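D-glucosaminate-6-phosphate ammonia lyase (Salmonella typhimurium, PDB 7LCE) is a pyridoxal-phosphate-dependent protein with the fold of the aminotransferase clan. Local coordinates at residues L145-V159 with F175-D189. Numbering follows the deposited sequence.
Sequences LESAINEKTAALLYV and FVQVAQANHLPLIVD
Phe175 lies between Leu145 and Tyr158. Leu145 CD2 sits over the centre of one ring face, 4.1 Å from the centroid of Phe175. Tyr158 turns its ring edge to the opposite face in an offset edge-to-face pair, planes at 80°. With CG anti to the backbone N (chi1 -171°), the Tyr158 ring is carried to Phe175, where CD2 comes to 3.6 Å from Phe175 CD1. Leu156 reaches the same ring with CB at its edge and CD2 at 3.7 Å from Phe175 CD2. Its other methyl, CD1, packs on Leu184.

Strand 153-159, helix 172-181 and strand 186-189 form a beta-alpha-beta unit of the mixed sheet in the large domain. The two strands are parallel neighbours. Leu156 N donates to Pro185 O, and Leu156 O accepts from Ile187 N at 2.7 Å. Tyr158 repeats this with Ile187 O and Asp189 N. Leu156 and Tyr158 point to the sheet face that Phe175 packs on. Leu157 and Ile187 point to the other, where Leu157 CD1 meets Ile187 CG2 at 3.5 Å. Asp189 carries its carboxylate on this face, near the modified lysine at position 213.

Just after helix 172-181, Ile149 CG2 touches Asn182 OD1 at 3.4 Å. Asn182 ND2 donates to Val178 O, which holds the amide, and a calcium ion lies close by.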
loop_
_atom_site.group_PDB
_atom_site.type_symbol
_atom_site.label_atom_id
_atom_site.label_comp_id
_atom_site.label_asym_id
_atom_site.label_seq_id
_atom_site.Cartn_x
_atom_site.Cartn_y
_atom_site.Cartn_z
ATOM N N LEU A 145 -9.089 1.901 -30.746
ATOM C CA LEU A 145 -7.969 2.835 -30.716
ATOM C C LEU A 145 -8.295 4.051 -29.863
ATOM O O LEU A 145 -7.434 4.554 -29.131
ATOM C CB LEU A 145 -7.606 3.269 -32.136
ATOM C CG LEU A 145 -6.521 4.340 -32.256
ATOM C CD1 LEU A 145 -5.234 3.875 -31.599
ATOM C CD2 LEU A 145 -6.281 4.697 -33.711
ATOM N N GLU A 146 -9.535 4.534 -29.939
ATOM C CA GLU A 146 -9.906 5.728 -29.192
ATOM C C GLU A 146 -10.039 5.447 -27.701
ATOM O O GLU A 146 -9.771 6.331 -26.880
ATOM C CB GLU A 146 -11.203 6.304 -29.754
ATOM C CG GLU A 146 -11.092 6.727 -31.210
ATOM C CD GLU A 146 -12.403 7.229 -31.781
ATOM O OE1 GLU A 146 -13.471 6.776 -31.314
ATOM O OE2 GLU A 146 -12.364 8.081 -32.696
ATOM N N SER A 147 -10.434 4.229 -27.325
ATOM C CA SER A 147 -10.590 3.918 -25.907
ATOM C C SER A 147 -9.250 3.814 -25.196
ATOM O O SER A 147 -9.178 4.042 -23.983
ATOM C CB SER A 147 -11.380 2.622 -25.732
ATOM O OG SER A 147 -12.664 2.732 -26.321
ATOM N N ALA A 148 -8.179 3.486 -25.925
ATOM C CA ALA A 148 -6.867 3.345 -25.302
ATOM C C ALA A 148 -6.259 4.685 -24.909
ATOM O O ALA A 148 -5.327 4.712 -24.098
ATOM C CB ALA A 148 -5.914 2.601 -26.240
ATOM N N ILE A 149 -6.757 5.784 -25.462
ATOM C CA ILE A 149 -6.224 7.105 -25.155
ATOM C C ILE A 149 -6.770 7.564 -23.810
ATOM O O ILE A 149 -7.985 7.552 -23.581
ATOM C CB ILE A 149 -6.586 8.106 -26.264
ATOM C CG1 ILE A 149 -6.142 7.577 -27.628
ATOM C CG2 ILE A 149 -5.959 9.461 -25.981
ATOM C CD1 ILE A 149 -4.649 7.382 -27.741
ATOM N N ASN A 150 -5.872 7.979 -22.920
ATOM C CA ASN A 150 -6.258 8.580 -21.650
ATOM C C ASN A 150 -5.165 9.564 -21.245
ATOM O O ASN A 150 -4.225 9.819 -22.005
ATOM C CB ASN A 150 -6.518 7.503 -20.588
ATOM C CG ASN A 150 -5.317 6.617 -20.347
ATOM O OD1 ASN A 150 -4.378 7.003 -19.656
ATOM N ND2 ASN A 150 -5.344 5.417 -20.913
ATOM N N GLU A 151 -5.291 10.126 -20.040
ATOM C CA GLU A 151 -4.370 11.172 -19.606
ATOM C C GLU A 151 -2.949 10.660 -19.401
ATOM O O GLU A 151 -2.021 11.471 -19.316
ATOM C CB GLU A 151 -4.874 11.823 -18.316
ATOM C CG GLU A 151 -4.843 10.912 -17.096
ATOM C CD GLU A 151 -6.025 9.961 -17.034
ATOM O OE1 GLU A 151 -6.911 10.048 -17.913
ATOM O OE2 GLU A 151 -6.064 9.125 -16.108
ATOM N N LYS A 152 -2.757 9.344 -19.317
ATOM C CA LYS A 152 -1.426 8.765 -19.209
ATOM C C LYS A 152 -0.797 8.462 -20.563
ATOM O O LYS A 152 0.388 8.116 -20.615
ATOM C CB LYS A 152 -1.475 7.480 -18.371
ATOM C CG LYS A 152 -1.541 7.720 -16.871
ATOM C CD LYS A 152 -0.302 8.440 -16.361
ATOM C CE LYS A 152 -0.173 8.311 -14.848
ATOM N NZ LYS A 152 0.996 9.060 -14.303
ATOM N N THR A 153 -1.558 8.573 -21.649
ATOM C CA THR A 153 -1.033 8.273 -22.974
ATOM C C THR A 153 -0.025 9.333 -23.396
ATOM O O THR A 153 -0.269 10.533 -23.237
ATOM C CB THR A 153 -2.170 8.192 -23.993
ATOM O OG1 THR A 153 -3.100 7.177 -23.594
ATOM C CG2 THR A 153 -1.623 7.846 -25.367
ATOM N N ALA A 154 1.113 8.890 -23.931
ATOM C CA ALA A 154 2.171 9.798 -24.353
ATOM C C ALA A 154 2.333 9.898 -25.859
ATOM O O ALA A 154 2.750 10.952 -26.348
ATOM C CB ALA A 154 3.513 9.370 -23.747
ATOM N N ALA A 155 2.009 8.845 -26.606
ATOM C CA ALA A 155 2.156 8.860 -28.056
ATOM C C ALA A 155 1.405 7.677 -28.649
ATOM O O ALA A 155 1.074 6.713 -27.949
ATOM C CB ALA A 155 3.631 8.813 -28.473
ATOM N N LEU A 156 1.150 7.763 -29.952
ATOM C CA LEU A 156 0.633 6.654 -30.740
ATOM C C LEU A 156 1.732 6.161 -31.672
ATOM O O LEU A 156 2.512 6.961 -32.199
ATOM C CB LEU A 156 -0.592 7.068 -31.560
ATOM C CG LEU A 156 -1.938 7.249 -30.856
ATOM C CD1 LEU A 156 -1.953 8.506 -30.000
ATOM C CD2 LEU A 156 -3.072 7.277 -31.877
ATOM N N LEU A 157 1.796 4.847 -31.877
ATOM C CA LEU A 157 2.845 4.241 -32.687
ATOM C C LEU A 157 2.224 3.422 -33.809
ATOM O O LEU A 157 1.418 2.519 -33.554
ATOM C CB LEU A 157 3.764 3.365 -31.836
ATOM C CG LEU A 157 4.943 2.769 -32.607
ATOM C CD1 LEU A 157 5.960 3.841 -32.917
ATOM C CD2 LEU A 157 5.588 1.633 -31.835
ATOM N N TYR A 158 2.606 3.734 -35.042
ATOM C CA TYR A 158 2.229 2.962 -36.217
ATOM C C TYR A 158 3.484 2.336 -36.809
ATOM O O TYR A 158 4.476 3.034 -37.040
ATOM C CB TYR A 158 1.532 3.846 -37.255
ATOM C CG TYR A 158 0.926 3.086 -38.413
ATOM C CD1 TYR A 158 1.702 2.704 -39.502
ATOM C CD2 TYR A 158 -0.424 2.765 -38.428
ATOM C CE1 TYR A 158 1.153 2.012 -40.568
ATOM C CE2 TYR A 158 -0.983 2.073 -39.492
ATOM C CZ TYR A 158 -0.189 1.701 -40.559
ATOM O OH TYR A 158 -0.734 1.013 -41.621
ATOM N N VAL A 159 3.443 1.030 -37.050
ATOM C CA VAL A 159 4.588 0.288 -37.564
ATOM C C VAL A 159 4.261 -0.169 -38.978
ATOM O O VAL A 159 3.294 -0.911 -39.190
ATOM C CB VAL A 159 4.937 -0.911 -36.667
ATOM C CG1 VAL A 159 6.225 -1.569 -37.140
ATOM C CG2 VAL A 159 5.055 -0.479 -35.214
ATOM N N PHE A 175 -4.812 6.597 -37.454
ATOM C CA PHE A 175 -3.910 7.045 -36.399
ATOM C C PHE A 175 -3.717 8.557 -36.424
ATOM O O PHE A 175 -3.709 9.203 -35.369
ATOM C CB PHE A 175 -2.570 6.326 -36.519
ATOM C CG PHE A 175 -2.524 5.025 -35.779
ATOM C CD1 PHE A 175 -3.092 3.887 -36.322
ATOM C CD2 PHE A 175 -1.933 4.944 -34.531
ATOM C CE1 PHE A 175 -3.062 2.691 -35.642
ATOM C CE2 PHE A 175 -1.900 3.751 -33.845
ATOM C CZ PHE A 175 -2.465 2.622 -34.401
ATOM N N VAL A 176 -3.564 9.144 -37.615
ATOM C CA VAL A 176 -3.370 10.589 -37.716
ATOM C C VAL A 176 -4.565 11.328 -37.127
ATOM O O VAL A 176 -4.409 12.280 -36.351
ATOM C CB VAL A 176 -3.123 11.002 -39.178
ATOM C CG1 VAL A 176 -2.992 12.511 -39.283
ATOM C CG2 VAL A 176 -1.878 10.324 -39.715
ATOM N N GLN A 177 -5.777 10.895 -37.480
ATOM C CA GLN A 177 -6.975 11.583 -37.010
ATOM C C GLN A 177 -7.104 11.492 -35.494
ATOM O O GLN A 177 -7.409 12.488 -34.828
ATOM C CB GLN A 177 -8.213 11.002 -37.692
ATOM C CG GLN A 177 -8.223 11.162 -39.202
ATOM C CD GLN A 177 -9.451 10.550 -39.846
ATOM O OE1 GLN A 177 -10.519 10.489 -39.238
ATOM N NE2 GLN A 177 -9.303 10.086 -41.082
ATOM N N VAL A 178 -6.875 10.303 -34.931
ATOM C CA VAL A 178 -6.982 10.134 -33.485
ATOM C C VAL A 178 -5.875 10.898 -32.767
ATOM O O VAL A 178 -6.112 11.523 -31.725
ATOM C CB VAL A 178 -6.968 8.638 -33.120
ATOM C CG1 VAL A 178 -6.950 8.459 -31.611
ATOM C CG2 VAL A 178 -8.174 7.940 -33.727
ATOM N N ALA A 179 -4.656 10.871 -33.312
ATOM C CA ALA A 179 -3.540 11.553 -32.661
ATOM C C ALA A 179 -3.766 13.058 -32.602
ATOM O O ALA A 179 -3.607 13.679 -31.546
ATOM C CB ALA A 179 -2.232 11.232 -33.385
ATOM N N GLN A 180 -4.147 13.666 -33.729
ATOM C CA GLN A 180 -4.350 15.111 -33.739
ATOM C C GLN A 180 -5.590 15.527 -32.961
ATOM O O GLN A 180 -5.675 16.682 -32.531
ATOM C CB GLN A 180 -4.420 15.637 -35.177
ATOM C CG GLN A 180 -3.073 15.631 -35.897
ATOM C CD GLN A 180 -3.133 16.254 -37.280
ATOM O OE1 GLN A 180 -4.209 16.420 -37.855
ATOM N NE2 GLN A 180 -1.969 16.604 -37.821
ATOM N N ALA A 181 -6.551 14.619 -32.769
ATOM C CA ALA A 181 -7.735 14.948 -31.984
ATOM C C ALA A 181 -7.451 14.995 -30.487
ATOM O O ALA A 181 -8.192 15.656 -29.752
ATOM C CB ALA A 181 -8.858 13.950 -32.271
ATOM N N ASN A 182 -6.409 14.307 -30.016
ATOM C CA ASN A 182 -6.022 14.336 -28.609
ATOM C C ASN A 182 -4.752 15.140 -28.367
ATOM O O ASN A 182 -4.230 15.132 -27.245
ATOM C CB ASN A 182 -5.848 12.915 -28.070
ATOM C CG ASN A 182 -7.162 12.174 -27.941
ATOM O OD1 ASN A 182 -7.802 12.204 -26.890
ATOM N ND2 ASN A 182 -7.571 11.499 -29.010
ATOM N N HIS A 183 -4.249 15.836 -29.388
ATOM C CA HIS A 183 -2.997 16.591 -29.310
ATOM C C HIS A 183 -1.870 15.727 -28.748
ATOM O O HIS A 183 -1.127 16.122 -27.845
ATOM C CB HIS A 183 -3.178 17.876 -28.504
ATOM C CG HIS A 183 -4.009 18.904 -29.206
ATOM N ND1 HIS A 183 -3.636 19.463 -30.409
ATOM C CD2 HIS A 183 -5.200 19.462 -28.885
ATOM C CE1 HIS A 183 -4.558 20.327 -30.796
ATOM N NE2 HIS A 183 -5.517 20.344 -29.888
ATOM N N LEU A 184 -1.754 14.528 -29.299
ATOM C CA LEU A 184 -0.688 13.600 -29.001
ATOM C C LEU A 184 0.173 13.378 -30.237
ATOM O O LEU A 184 -0.336 13.381 -31.362
ATOM C CB LEU A 184 -1.247 12.254 -28.530
ATOM C CG LEU A 184 -2.056 12.299 -27.237
ATOM C CD1 LEU A 184 -2.606 10.920 -26.915
ATOM C CD2 LEU A 184 -1.201 12.827 -26.095
ATOM N N PRO A 185 1.479 13.188 -30.066
ATOM C CA PRO A 185 2.338 12.960 -31.231
ATOM C C PRO A 185 2.153 11.555 -31.779
ATOM O O PRO A 185 1.994 10.590 -31.027
ATOM C CB PRO A 185 3.750 13.170 -30.673
ATOM C CG PRO A 185 3.629 12.801 -29.238
ATOM C CD PRO A 185 2.251 13.243 -28.813
ATOM N N LEU A 186 2.168 11.448 -33.104
ATOM C CA LEU A 186 2.089 10.163 -33.786
ATOM C C LEU A 186 3.477 9.764 -34.263
ATOM O O LEU A 186 4.141 10.528 -34.969
ATOM C CB LEU A 186 1.130 10.224 -34.976
ATOM C CG LEU A 186 1.141 8.977 -35.865
ATOM C CD1 LEU A 186 0.767 7.741 -35.060
ATOM C CD2 LEU A 186 0.220 9.142 -37.058
ATOM N N ILE A 187 3.907 8.567 -33.878
ATOM C CA ILE A 187 5.225 8.048 -34.217
ATOM C C ILE A 187 5.039 6.914 -35.213
ATOM O O ILE A 187 4.206 6.025 -35.002
ATOM C CB ILE A 187 5.976 7.570 -32.964
ATOM C CG1 ILE A 187 6.064 8.703 -31.940
ATOM C CG2 ILE A 187 7.366 7.067 -33.321
ATOM C CD1 ILE A 187 6.761 8.316 -30.658
ATOM N N VAL A 188 5.812 6.944 -36.294
ATOM C CA VAL A 188 5.726 5.944 -37.349
ATOM C C VAL A 188 7.072 5.250 -37.469
ATOM O O VAL A 188 8.106 5.907 -37.632
ATOM C CB VAL A 188 5.312 6.564 -38.696
ATOM C CG1 VAL A 188 5.448 5.539 -39.803
ATOM C CG2 VAL A 188 3.886 7.075 -38.622
ATOM N N ASP A 189 7.055 3.925 -37.382
ATOM C CA ASP A 189 8.241 3.114 -37.613
ATOM C C ASP A 189 8.239 2.688 -39.076
ATOM O O ASP A 189 7.471 1.806 -39.475
ATOM C CB ASP A 189 8.256 1.910 -36.675
ATOM C CG ASP A 189 9.406 0.958 -36.953
ATOM O OD1 ASP A 189 10.346 1.328 -37.690
ATOM O OD2 ASP A 189 9.375 -0.168 -36.413
#